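Local coordinates for putative lipoprotein YcdA (Bacillus subtilis subsp. subtilis str. 168, PDB 4R4G) that is of unknown function but, as a putative membrane-attached lipoprotein, joins an N-terminal immunoglobulin-like domain to a C-terminal alpha+beta domain, at residues 144-149 with 234-239; 151-156 with 309-314; 220-225 with 321-326. All coordinates share one frame; numbering follows the deposited sequence.

Contact 1: residues 144-149 with 234-239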
ATOM      1  N   GLN A 144       1.192   6.202   2.719  1.00 69.13           N
ATOM      2  CA  GLN A 144       0.830   5.777   1.374  1.00 67.50           C
ATOM      3  C   GLN A 144       2.043   5.731   0.398  1.00 71.80           C
ATOM      4  O   GLN A 144       1.849   5.470  -0.790  1.00 72.11           O
ATOM      5  CB  GLN A 144      -0.297   6.648   0.842  1.00 68.18           C
ATOM      6  CG  GLN A 144      -1.559   6.527   1.692  1.00 69.11           C
ATOM      7  CD  GLN A 144      -2.214   5.188   1.580  1.00 81.76           C
ATOM      8  OE1 GLN A 144      -2.241   4.580   0.505  1.00 75.28           O
ATOM      9  NE2 GLN A 144      -2.765   4.704   2.688  1.00 74.56           N
ATOM     10  N   ASP A 145       3.289   5.859   0.913  1.00 67.99           N
ATOM     11  CA  ASP A 145       4.519   5.754   0.114  1.00 68.28           C
ATOM     12  C   ASP A 145       4.576   4.471  -0.741  1.00 73.89           C
ATOM     13  O   ASP A 145       5.026   4.539  -1.896  1.00 75.60           O
ATOM     14  CB  ASP A 145       5.770   5.808   1.006  1.00 70.46           C
ATOM     15  CG  ASP A 145       6.265   7.202   1.366  1.00 77.58           C
ATOM     16  OD1 ASP A 145       5.521   8.201   1.095  1.00 75.33           O
ATOM     17  OD2 ASP A 145       7.379   7.303   1.939  1.00 87.26           O
ATOM     18  N   SER A 146       4.137   3.310  -0.175  1.00 68.00           N
ATOM     19  CA  SER A 146       4.151   2.030  -0.880  1.00 66.64           C
ATOM     20  C   SER A 146       3.182   2.030  -2.046  1.00 68.25           C
ATOM     21  O   SER A 146       3.487   1.406  -3.071  1.00 67.75           O
ATOM     22  CB  SER A 146       3.852   0.862   0.055  1.00 68.67           C
ATOM     23  OG  SER A 146       2.755   1.125   0.907  1.00 79.91           O
ATOM     24  N   ALA A 147       2.018   2.718  -1.895  1.00 62.61           N
ATOM     25  CA  ALA A 147       1.000   2.813  -2.947  1.00 60.23           C
ATOM     26  C   ALA A 147       1.529   3.699  -4.070  1.00 66.44           C
ATOM     27  O   ALA A 147       1.349   3.370  -5.246  1.00 67.00           O
ATOM     28  CB  ALA A 147      -0.308   3.350  -2.392  1.00 59.45           C
ATOM     29  N   LYS A 148       2.253   4.784  -3.710  1.00 63.40           N
ATOM     30  CA  LYS A 148       2.892   5.696  -4.663  1.00 63.53           C
ATOM     31  C   LYS A 148       3.857   4.850  -5.510  1.00 67.93           C
ATOM     32  O   LYS A 148       3.724   4.818  -6.739  1.00 69.37           O
ATOM     33  CB  LYS A 148       3.582   6.890  -3.941  1.00 66.50           C
ATOM     34  CG  LYS A 148       2.593   7.875  -3.252  1.00 71.98           C
ATOM     35  CD  LYS A 148       3.283   9.094  -2.575  1.00 81.98           C
ATOM     36  CE  LYS A 148       2.410   9.830  -1.560  1.00 92.79           C
ATOM     37  NZ  LYS A 148       2.705   9.445  -0.127  1.00 98.26           N
ATOM     38  N   ALA A 149       4.719   4.062  -4.847  1.00 63.56           N
ATOM     39  CA  ALA A 149       5.631   3.127  -5.494  1.00 63.82           C
ATOM     40  C   ALA A 149       4.882   2.090  -6.368  1.00 67.37           C
ATOM     41  O   ALA A 149       5.273   1.922  -7.520  1.00 68.53           O
ATOM     42  CB  ALA A 149       6.484   2.427  -4.462  1.00 65.13           C
ATOM     43  N   ALA A 234       4.572  -3.834   3.274  1.00 78.22           N
ATOM     44  CA  ALA A 234       3.221  -3.256   3.245  1.00 74.50           C
ATOM     45  C   ALA A 234       2.269  -4.024   2.356  1.00 75.13           C
ATOM     46  O   ALA A 234       2.705  -4.793   1.498  1.00 75.75           O
ATOM     47  CB  ALA A 234       3.277  -1.818   2.762  1.00 74.31           C
ATOM     48  N   ILE A 235       0.960  -3.775   2.542  1.00 68.99           N
ATOM     49  CA  ILE A 235      -0.125  -4.318   1.722  1.00 67.81           C
ATOM     50  C   ILE A 235      -0.814  -3.150   1.032  1.00 70.65           C
ATOM     51  O   ILE A 235      -1.380  -2.274   1.696  1.00 70.10           O
ATOM     52  CB  ILE A 235      -1.138  -5.237   2.477  1.00 70.66           C
ATOM     53  CG1 ILE A 235      -0.446  -6.486   3.058  1.00 72.55           C
ATOM     54  CG2 ILE A 235      -2.349  -5.621   1.579  1.00 70.43           C
ATOM     55  CD1 ILE A 235       0.323  -7.395   2.037  1.00 88.21           C
ATOM     56  N   VAL A 236      -0.740  -3.138  -0.307  1.00 66.45           N
ATOM     57  CA  VAL A 236      -1.354  -2.133  -1.150  1.00 64.11           C
ATOM     58  C   VAL A 236      -2.559  -2.774  -1.807  1.00 69.94           C
ATOM     59  O   VAL A 236      -2.465  -3.858  -2.396  1.00 71.79           O
ATOM     60  CB  VAL A 236      -0.380  -1.520  -2.175  1.00 67.23           C
ATOM     61  CG1 VAL A 236      -1.053  -0.374  -2.933  1.00 67.37           C
ATOM     62  CG2 VAL A 236       0.899  -1.028  -1.512  1.00 66.81           C
ATOM     63  N   GLU A 237      -3.698  -2.123  -1.659  1.00 66.03           N
ATOM     64  CA  GLU A 237      -4.970  -2.540  -2.213  1.00 67.07           C
ATOM     65  C   GLU A 237      -5.150  -1.791  -3.529  1.00 70.99           C
ATOM     66  O   GLU A 237      -5.310  -0.566  -3.540  1.00 71.24           O
ATOM     67  CB  GLU A 237      -6.067  -2.221  -1.192  1.00 68.98           C
ATOM     68  CG  GLU A 237      -7.426  -2.831  -1.451  1.00 83.82           C
ATOM     69  CD  GLU A 237      -8.258  -3.041  -0.198  1.00112.00           C
ATOM     70  OE1 GLU A 237      -7.771  -3.712   0.745  1.00111.18           O
ATOM     71  OE2 GLU A 237      -9.414  -2.557  -0.175  1.00106.13           O
ATOM     72  N   ALA A 238      -5.025  -2.511  -4.645  1.00 66.58           N
ATOM     73  CA  ALA A 238      -5.152  -1.922  -5.976  1.00 64.47           C
ATOM     74  C   ALA A 238      -6.540  -2.163  -6.523  1.00 65.82           C
ATOM     75  O   ALA A 238      -6.963  -3.312  -6.650  1.00 65.54           O
ATOM     76  CB  ALA A 238      -4.109  -2.500  -6.901  1.00 64.92           C
ATOM     77  N   THR A 239      -7.277  -1.084  -6.782  1.00 61.53           N
ATOM     78  CA  THR A 239      -8.621  -1.210  -7.325  1.00 62.65           C
ATOM     79  C   THR A 239      -8.469  -0.835  -8.772  1.00 68.47           C
ATOM     80  O   THR A 239      -8.124   0.305  -9.108  1.00 69.77           O
ATOM     81  CB  THR A 239      -9.652  -0.411  -6.501  1.00 70.38           C
ATOM     82  OG1 THR A 239      -9.595  -0.815  -5.109  1.00 68.65           O
ATOM     83  CG2 THR A 239     -11.061  -0.563  -7.045  1.00 63.98           C
TER
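S146 and A147 of helix 145-157 rest on A234 and V236 of strand 233-244, a helix-on-sheet packing in the C-terminal alpha+beta domain, which belongs to the DUF5105 family of the NTF2 clan. The short helix and strand segments cross at -55° with their axes 8.3 Å apart, a close approach in keeping with the small side chains between them. V236 straddles the helix surface with its two methyls. CG1, anti to the backbone N (chi1 -174°), lies against the backbone and methyl of A147, 3.8 Å from A147 CB. The other branch, CG2, turns to S146 and comes 3.7 Å from S146 OG. An alanine at V236 is likely to open a gap beneath A147 and to take the apolar cover from one flank of the S146 hydroxyl. That hydroxyl has its polar partner elsewhere, in a hydrogen bond with OG1 of T226 on the neighbouring strand 221-230, so it stays satisfied although buried among methyls. W307 packs against both S146 and A234. On the strand side, the methyl of A234 meets the serine end-on, A234 CB standing 3.5 Å from S146 OG.

Contact 2: residues 151-156 with 309-314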
ATOM      1  N   SER A 151       1.976   2.392  -7.854  1.00 68.25           N
ATOM      2  CA  SER A 151       1.442   3.166  -8.972  1.00 68.12           C
ATOM      3  C   SER A 151       2.554   3.469  -9.995  1.00 72.47           C
ATOM      4  O   SER A 151       2.270   3.420 -11.196  1.00 75.16           O
ATOM      5  CB  SER A 151       0.792   4.454  -8.466  1.00 72.87           C
ATOM      6  OG  SER A 151       0.003   5.085  -9.461  1.00 88.84           O
ATOM      7  N   ALA A 152       3.812   3.744  -9.532  1.00 66.87           N
ATOM      8  CA  ALA A 152       4.986   4.000 -10.395  1.00 67.44           C
ATOM      9  C   ALA A 152       5.330   2.761 -11.228  1.00 71.94           C
ATOM     10  O   ALA A 152       5.652   2.888 -12.405  1.00 72.87           O
ATOM     11  CB  ALA A 152       6.187   4.412  -9.558  1.00 69.29           C
ATOM     12  N   TYR A 153       5.227   1.559 -10.616  1.00 67.64           N
ATOM     13  CA  TYR A 153       5.438   0.273 -11.265  1.00 66.83           C
ATOM     14  C   TYR A 153       4.424   0.102 -12.375  1.00 68.92           C
ATOM     15  O   TYR A 153       4.802  -0.262 -13.477  1.00 70.45           O
ATOM     16  CB  TYR A 153       5.317  -0.880 -10.253  1.00 68.31           C
ATOM     17  CG  TYR A 153       6.626  -1.322  -9.639  1.00 72.66           C
ATOM     18  CD1 TYR A 153       7.422  -2.278 -10.259  1.00 75.86           C
ATOM     19  CD2 TYR A 153       7.053  -0.812  -8.415  1.00 74.30           C
ATOM     20  CE1 TYR A 153       8.610  -2.715  -9.680  1.00 79.21           C
ATOM     21  CE2 TYR A 153       8.243  -1.240  -7.827  1.00 76.94           C
ATOM     22  CZ  TYR A 153       9.022  -2.186  -8.468  1.00 87.74           C
ATOM     23  OH  TYR A 153      10.203  -2.596  -7.902  1.00 93.48           O
ATOM     24  N   VAL A 154       3.145   0.415 -12.105  1.00 63.21           N
ATOM     25  CA  VAL A 154       2.040   0.327 -13.069  1.00 61.14           C
ATOM     26  C   VAL A 154       2.308   1.303 -14.234  1.00 64.46           C
ATOM     27  O   VAL A 154       2.202   0.913 -15.402  1.00 63.35           O
ATOM     28  CB  VAL A 154       0.655   0.549 -12.385  1.00 62.70           C
ATOM     29  CG1 VAL A 154      -0.465   0.721 -13.410  1.00 62.94           C
ATOM     30  CG2 VAL A 154       0.328  -0.611 -11.463  1.00 60.97           C
ATOM     31  N   ASP A 155       2.731   2.527 -13.913  1.00 62.00           N
ATOM     32  CA  ASP A 155       3.040   3.552 -14.906  1.00 63.55           C
ATOM     33  C   ASP A 155       4.083   3.075 -15.929  1.00 69.78           C
ATOM     34  O   ASP A 155       3.808   3.076 -17.136  1.00 69.79           O
ATOM     35  CB  ASP A 155       3.537   4.828 -14.205  1.00 66.38           C
ATOM     36  CG  ASP A 155       2.469   5.818 -13.782  1.00 74.75           C
ATOM     37  OD1 ASP A 155       1.272   5.446 -13.776  1.00 74.26           O
ATOM     38  OD2 ASP A 155       2.824   6.968 -13.482  1.00 82.89           O
ATOM     39  N   VAL A 156       5.256   2.617 -15.442  1.00 66.80           N
ATOM     40  CA  VAL A 156       6.357   2.192 -16.307  1.00 66.96           C
ATOM     41  C   VAL A 156       6.082   0.850 -16.994  1.00 70.13           C
ATOM     42  O   VAL A 156       6.392   0.736 -18.180  1.00 72.95           O
ATOM     43  CB  VAL A 156       7.739   2.183 -15.599  1.00 71.72           C
ATOM     44  CG1 VAL A 156       8.057   3.550 -15.009  1.00 72.85           C
ATOM     45  CG2 VAL A 156       7.838   1.102 -14.532  1.00 70.65           C
ATOM     46  N   LEU A 309       8.134  -4.225  -5.741  1.00 80.62           N
ATOM     47  CA  LEU A 309       7.190  -5.275  -6.129  1.00 78.95           C
ATOM     48  C   LEU A 309       7.985  -6.451  -6.718  1.00 86.28           C
ATOM     49  O   LEU A 309       8.769  -6.244  -7.650  1.00 85.66           O
ATOM     50  CB  LEU A 309       6.151  -4.747  -7.146  1.00 75.92           C
ATOM     51  CG  LEU A 309       5.143  -5.758  -7.661  1.00 78.54           C
ATOM     52  CD1 LEU A 309       4.343  -6.360  -6.542  1.00 78.39           C
ATOM     53  CD2 LEU A 309       4.228  -5.155  -8.685  1.00 77.91           C
ATOM     54  N   ASP A 310       7.817  -7.667  -6.147  1.00 85.77           N
ATOM     55  CA  ASP A 310       8.476  -8.870  -6.657  1.00 88.91           C
ATOM     56  C   ASP A 310       7.672  -9.329  -7.863  1.00 91.83           C
ATOM     57  O   ASP A 310       6.509  -9.705  -7.717  1.00 90.70           O
ATOM     58  CB  ASP A 310       8.611  -9.978  -5.573  1.00 93.50           C
ATOM     59  CG  ASP A 310       9.469 -11.200  -5.938  1.00110.47           C
ATOM     60  OD1 ASP A 310       9.821 -11.359  -7.147  1.00112.18           O
ATOM     61  OD2 ASP A 310       9.782 -12.000  -5.023  1.00115.98           O
HETATM   62  N   MSE A 311       8.271  -9.241  -9.053  1.00 88.87           N
HETATM   63  CA  MSE A 311       7.601  -9.596 -10.307  1.00 88.74           C
HETATM   64  C   MSE A 311       7.284 -11.105 -10.415  1.00 94.69           C
HETATM   65  O   MSE A 311       6.362 -11.495 -11.144  1.00 92.20           O
HETATM   66  CB  MSE A 311       8.426  -9.124 -11.514  1.00 91.46           C
HETATM   67  CG  MSE A 311       8.527  -7.585 -11.633  1.00 97.21           C
HETATM   68 SE   MSE A 311       6.847  -6.559 -11.409  0.75102.36          SE
HETATM   69  CE  MSE A 311       5.756  -7.413 -12.844  1.00 98.62           C
ATOM     70  N   ASP A 312       8.004 -11.925  -9.632  1.00 95.57           N
ATOM     71  CA  ASP A 312       7.854 -13.373  -9.563  1.00 98.05           C
ATOM     72  C   ASP A 312       6.697 -13.803  -8.619  1.00 99.86           C
ATOM     73  O   ASP A 312       6.257 -14.949  -8.692  1.00101.43           O
ATOM     74  CB  ASP A 312       9.189 -14.021  -9.127  1.00103.88           C
ATOM     75  CG  ASP A 312      10.302 -14.019 -10.179  1.00119.53           C
ATOM     76  OD1 ASP A 312       9.984 -13.939 -11.395  1.00119.02           O
ATOM     77  OD2 ASP A 312      11.483 -14.158  -9.790  1.00130.02           O
ATOM     78  N   ASP A 313       6.194 -12.891  -7.763  1.00 92.93           N
ATOM     79  CA  ASP A 313       5.086 -13.167  -6.830  1.00 91.69           C
ATOM     80  C   ASP A 313       3.755 -13.279  -7.598  1.00 91.82           C
ATOM     81  O   ASP A 313       3.484 -12.444  -8.453  1.00 89.29           O
ATOM     82  CB  ASP A 313       5.025 -12.063  -5.745  1.00 91.77           C
ATOM     83  CG  ASP A 313       3.828 -12.075  -4.805  1.00105.58           C
ATOM     84  OD1 ASP A 313       3.324 -13.183  -4.486  1.00107.89           O
ATOM     85  OD2 ASP A 313       3.421 -10.977  -4.351  1.00113.21           O
ATOM     86  N   TYR A 314       2.934 -14.308  -7.296  1.00 88.71           N
ATOM     87  CA  TYR A 314       1.641 -14.537  -7.957  1.00 87.91           C
ATOM     88  C   TYR A 314       0.700 -13.340  -7.843  1.00 90.68           C
ATOM     89  O   TYR A 314      -0.117 -13.122  -8.738  1.00 90.70           O
ATOM     90  CB  TYR A 314       0.939 -15.770  -7.391  1.00 91.24           C
TER
HETATM   91  O   HOH W   1      11.439  -5.014  -8.728  1.00 66.05           O
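Y153 and L309 bring the two backbones nearest each other, their CA atoms 7.8 Å apart, where helix 145-157 passes the irregular segment 309-314, which makes a type I turn from D310 to D313 before helix 314-321. The side chain of Y153 spans this distance and lays one ring face under L309. L309 CB sits almost exactly over the ring centre, 3.9 Å from the centroid and only 4° off the normal, a CH-pi contact. CG, anti to the backbone N (chi1 178°), leads the leucine chain on from CB, and the side chain also touches V297 and M299 of strand 293-301. The phenol oxygen meets the backbone of the same residue: L309 N donates a weak but fairly straight bond to Y153 OH, 3.4 Å long with an angle of 165° at the hydrogen. A water 2.8 Å from Y153 OH also donates to L309 O, so both polar backbone atoms of L309 are linked to the phenol. Selenomethionine M311 approaches the ring obliquely, its SE 4.5 Å from Y153 CD1, in a looser Met-aromatic contact, and its side chain also touches I177 and F181 of helix 174-192. F166 adds an edge-to-face ring contact with Y153. Within the turn, D310 OD1 accepts from D312 N at 3.1 Å, the donor standing well above the carboxylate plane. The segment is thus an Asx turn within a type I turn, ending at the N-cap D313, and a tyrosine from the helix packed on the sheet ties its start into the domain core.

Contact 3: residues 220-225 with 321-326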
ATOM      1  N   SER A 220      -7.890   2.519 -18.906  1.00 73.98           N
ATOM      2  CA  SER A 220      -7.914   1.707 -17.690  1.00 70.58           C
ATOM      3  C   SER A 220      -7.422   2.564 -16.560  1.00 73.68           C
ATOM      4  O   SER A 220      -6.701   3.556 -16.779  1.00 73.30           O
ATOM      5  CB  SER A 220      -7.116   0.415 -17.835  1.00 68.89           C
ATOM      6  OG  SER A 220      -5.781   0.584 -17.398  1.00 71.72           O
ATOM      7  N   SER A 221      -7.849   2.207 -15.351  1.00 70.32           N
ATOM      8  CA  SER A 221      -7.500   2.970 -14.163  1.00 69.59           C
ATOM      9  C   SER A 221      -7.086   2.090 -13.004  1.00 71.23           C
ATOM     10  O   SER A 221      -7.548   0.954 -12.877  1.00 71.76           O
ATOM     11  CB  SER A 221      -8.684   3.825 -13.739  1.00 75.54           C
ATOM     12  OG  SER A 221      -8.265   4.810 -12.811  1.00 92.33           O
ATOM     13  N   ILE A 222      -6.222   2.638 -12.150  1.00 65.42           N
ATOM     14  CA  ILE A 222      -5.790   2.018 -10.910  1.00 63.29           C
ATOM     15  C   ILE A 222      -5.903   3.038  -9.771  1.00 67.86           C
ATOM     16  O   ILE A 222      -5.409   4.165  -9.867  1.00 67.91           O
ATOM     17  CB  ILE A 222      -4.384   1.378 -10.976  1.00 65.08           C
ATOM     18  CG1 ILE A 222      -3.992   0.818  -9.591  1.00 64.43           C
ATOM     19  CG2 ILE A 222      -3.319   2.362 -11.513  1.00 66.15           C
ATOM     20  CD1 ILE A 222      -2.846  -0.185  -9.531  1.00 71.20           C
ATOM     21  N   GLN A 223      -6.572   2.633  -8.703  1.00 65.35           N
ATOM     22  CA  GLN A 223      -6.629   3.374  -7.452  1.00 65.76           C
ATOM     23  C   GLN A 223      -5.839   2.534  -6.478  1.00 68.41           C
ATOM     24  O   GLN A 223      -6.200   1.370  -6.268  1.00 68.13           O
ATOM     25  CB  GLN A 223      -8.074   3.619  -6.980  1.00 68.47           C
ATOM     26  CG  GLN A 223      -8.807   4.764  -7.682  1.00 91.50           C
ATOM     27  CD  GLN A 223     -10.135   5.048  -7.008  1.00117.57           C
ATOM     28  OE1 GLN A 223     -11.195   4.591  -7.457  1.00114.44           O
ATOM     29  NE2 GLN A 223     -10.107   5.781  -5.892  1.00110.53           N
ATOM     30  N   ALA A 224      -4.706   3.053  -5.981  1.00 64.23           N
ATOM     31  CA  ALA A 224      -3.839   2.295  -5.067  1.00 63.18           C
ATOM     32  C   ALA A 224      -3.838   2.883  -3.648  1.00 69.48           C
ATOM     33  O   ALA A 224      -3.563   4.071  -3.449  1.00 70.16           O
ATOM     34  CB  ALA A 224      -2.418   2.252  -5.612  1.00 63.85           C
ATOM     35  N   LYS A 225      -4.144   2.045  -2.656  1.00 66.56           N
ATOM     36  CA  LYS A 225      -4.138   2.472  -1.262  1.00 64.97           C
ATOM     37  C   LYS A 225      -3.392   1.492  -0.413  1.00 66.54           C
ATOM     38  O   LYS A 225      -3.703   0.309  -0.462  1.00 66.81           O
ATOM     39  CB  LYS A 225      -5.570   2.623  -0.715  1.00 67.41           C
ATOM     40  CG  LYS A 225      -5.581   3.312   0.643  1.00 76.97           C
ATOM     41  CD  LYS A 225      -6.847   3.145   1.447  1.00 84.18           C
ATOM     42  CE  LYS A 225      -6.550   3.663   2.839  1.00 91.61           C
ATOM     43  NZ  LYS A 225      -7.750   3.753   3.714  1.00 94.73           N
ATOM     44  N   GLU A 321      -2.950  -9.121 -14.611  1.00 69.86           N
ATOM     45  CA  GLU A 321      -4.122  -9.783 -15.216  1.00 71.15           C
ATOM     46  C   GLU A 321      -5.409  -9.001 -14.999  1.00 75.57           C
ATOM     47  O   GLU A 321      -6.349  -9.151 -15.777  1.00 77.02           O
ATOM     48  CB  GLU A 321      -4.311 -11.206 -14.653  1.00 74.46           C
ATOM     49  CG  GLU A 321      -3.353 -12.249 -15.210  1.00 89.50           C
ATOM     50  CD  GLU A 321      -3.311 -13.592 -14.493  1.00127.40           C
ATOM     51  OE1 GLU A 321      -3.820 -13.692 -13.351  1.00133.69           O
ATOM     52  OE2 GLU A 321      -2.728 -14.542 -15.068  1.00122.34           O
ATOM     53  N   ALA A 322      -5.472  -8.201 -13.923  1.00 71.31           N
ATOM     54  CA  ALA A 322      -6.656  -7.419 -13.544  1.00 70.51           C
ATOM     55  C   ALA A 322      -6.929  -6.227 -14.474  1.00 72.40           C
ATOM     56  O   ALA A 322      -8.005  -5.630 -14.372  1.00 73.23           O
ATOM     57  CB  ALA A 322      -6.506  -6.915 -12.114  1.00 70.27           C
ATOM     58  N   PHE A 323      -5.968  -5.871 -15.353  1.00 65.28           N
ATOM     59  CA  PHE A 323      -6.078  -4.705 -16.228  1.00 62.54           C
ATOM     60  C   PHE A 323      -6.859  -4.954 -17.511  1.00 70.13           C
ATOM     61  O   PHE A 323      -7.269  -3.990 -18.154  1.00 71.31           O
ATOM     62  CB  PHE A 323      -4.688  -4.154 -16.539  1.00 61.46           C
ATOM     63  CG  PHE A 323      -4.192  -3.256 -15.427  1.00 60.27           C
ATOM     64  CD1 PHE A 323      -3.518  -3.785 -14.332  1.00 60.42           C
ATOM     65  CD2 PHE A 323      -4.464  -1.890 -15.439  1.00 59.80           C
ATOM     66  CE1 PHE A 323      -3.111  -2.965 -13.283  1.00 58.50           C
ATOM     67  CE2 PHE A 323      -4.045  -1.074 -14.392  1.00 60.35           C
ATOM     68  CZ  PHE A 323      -3.349  -1.615 -13.335  1.00 56.93           C
ATOM     69  N   ILE A 324      -7.094  -6.223 -17.872  1.00 68.75           N
ATOM     70  CA  ILE A 324      -7.831  -6.592 -19.074  1.00 69.97           C
ATOM     71  C   ILE A 324      -8.887  -7.630 -18.724  1.00 78.49           C
ATOM     72  O   ILE A 324      -8.563  -8.728 -18.268  1.00 76.93           O
ATOM     73  CB  ILE A 324      -6.896  -7.087 -20.220  1.00 72.24           C
ATOM     74  CG1 ILE A 324      -5.934  -5.974 -20.699  1.00 70.57           C
ATOM     75  CG2 ILE A 324      -7.716  -7.661 -21.403  1.00 73.59           C
ATOM     76  CD1 ILE A 324      -4.760  -6.452 -21.570  1.00 71.71           C
ATOM     77  N   LYS A 325     -10.154  -7.257 -18.955  1.00 80.96           N
ATOM     78  CA  LYS A 325     -11.346  -8.091 -18.779  1.00 84.32           C
ATOM     79  C   LYS A 325     -11.678  -8.705 -20.121  1.00 91.77           C
ATOM     80  O   LYS A 325     -11.634  -8.007 -21.130  1.00 91.63           O
ATOM     81  CB  LYS A 325     -12.532  -7.249 -18.239  1.00 88.02           C
ATOM     82  CG  LYS A 325     -13.815  -8.045 -17.944  1.00105.97           C
ATOM     83  CD  LYS A 325     -14.790  -7.248 -17.074  1.00114.42           C
ATOM     84  CE  LYS A 325     -16.203  -7.785 -17.074  1.00124.47           C
ATOM     85  NZ  LYS A 325     -17.158  -6.816 -16.460  1.00131.21           N
ATOM     86  N   GLU A 326     -11.998  -9.996 -20.143  1.00 91.75           N
ATOM     87  CA  GLU A 326     -12.349 -10.685 -21.385  1.00 99.88           C
ATOM     88  C   GLU A 326     -13.852 -11.043 -21.410  1.00124.21           C
ATOM     89  O   GLU A 326     -14.542 -10.886 -20.372  1.00128.66           O
ATOM     90  CB  GLU A 326     -11.482 -11.937 -21.567  1.00101.78           C
ATOM     91  CG  GLU A 326      -9.991 -11.648 -21.548  1.00114.11           C
ATOM     92  CD  GLU A 326      -9.116 -12.825 -21.927  1.00145.70           C
ATOM     93  OE1 GLU A 326      -9.184 -13.277 -23.096  1.00139.10           O
ATOM     94  OE2 GLU A 326      -8.339 -13.284 -21.057  1.00144.26           O
ATOM     95  OXT GLU A 326     -14.350 -11.444 -22.483  1.00145.80           O
TER
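Apolar packing and one polar edge contact join F323 to the start of strand 221-230; no hydrogen bond crosses between 220-225 and 321-326. In the apolar part, the far end of the F323 ring meets I222 obliquely. F323 CZ lies 3.9 Å from I222 CB and 4.1 Å from I222 CD1, so the root and the tip of the isoleucine both touch the same ring carbon. I222 CG1 runs anti to the backbone N (chi1 177°) and extends the side chain past the ring end. V240 of strand 233-244 and L216 of helix 203-219 also pack on F323.

The polar part is the hydroxyl of S220, which lies near the ring plane at the edge, S220 OG being 3.4 Å from F323 CD2. It faces ring C-H groups, while its hydrogen bond is made with the carbonyl oxygen of L216, one helical turn back. The backbone supplies the third kind of interaction: F323 and K325 both bond to V243, which places the short strand 324-325 parallel to 233-244 after the type I turn from E321 to I324. The ring is thus held out from a main chain already bonded into the sheet.

Chemically, the contact is mainly apolar, a phenyl ring against an isoleucine, with one serine oxygen at the ring edge, a placement that would probably be mildly favourable, since ring C-H edges carry slight positive charge.

In the fold
From the N terminus, the chain passes through the immunoglobulin-like domain before helix 145-157 supplies the first halves of contacts 1 and 2, next to each other in sequence. Strand 221-230 then opens contact 3, and strand 233-244 closes the loop of contact 1. Segment 309-314 closes contact 2, and the C-terminal segment 321-326 closes contact 3. All three loops cross pairwise; none nests within another. Backbone bonds from E237 and T239 to K225 and Q223 join contacts 1 and 3 within one sheet, and V154 touches I222 and F323, joining contacts 2 and 3. Together they tie one helix, the sheet and the chain end into the C-terminal domain.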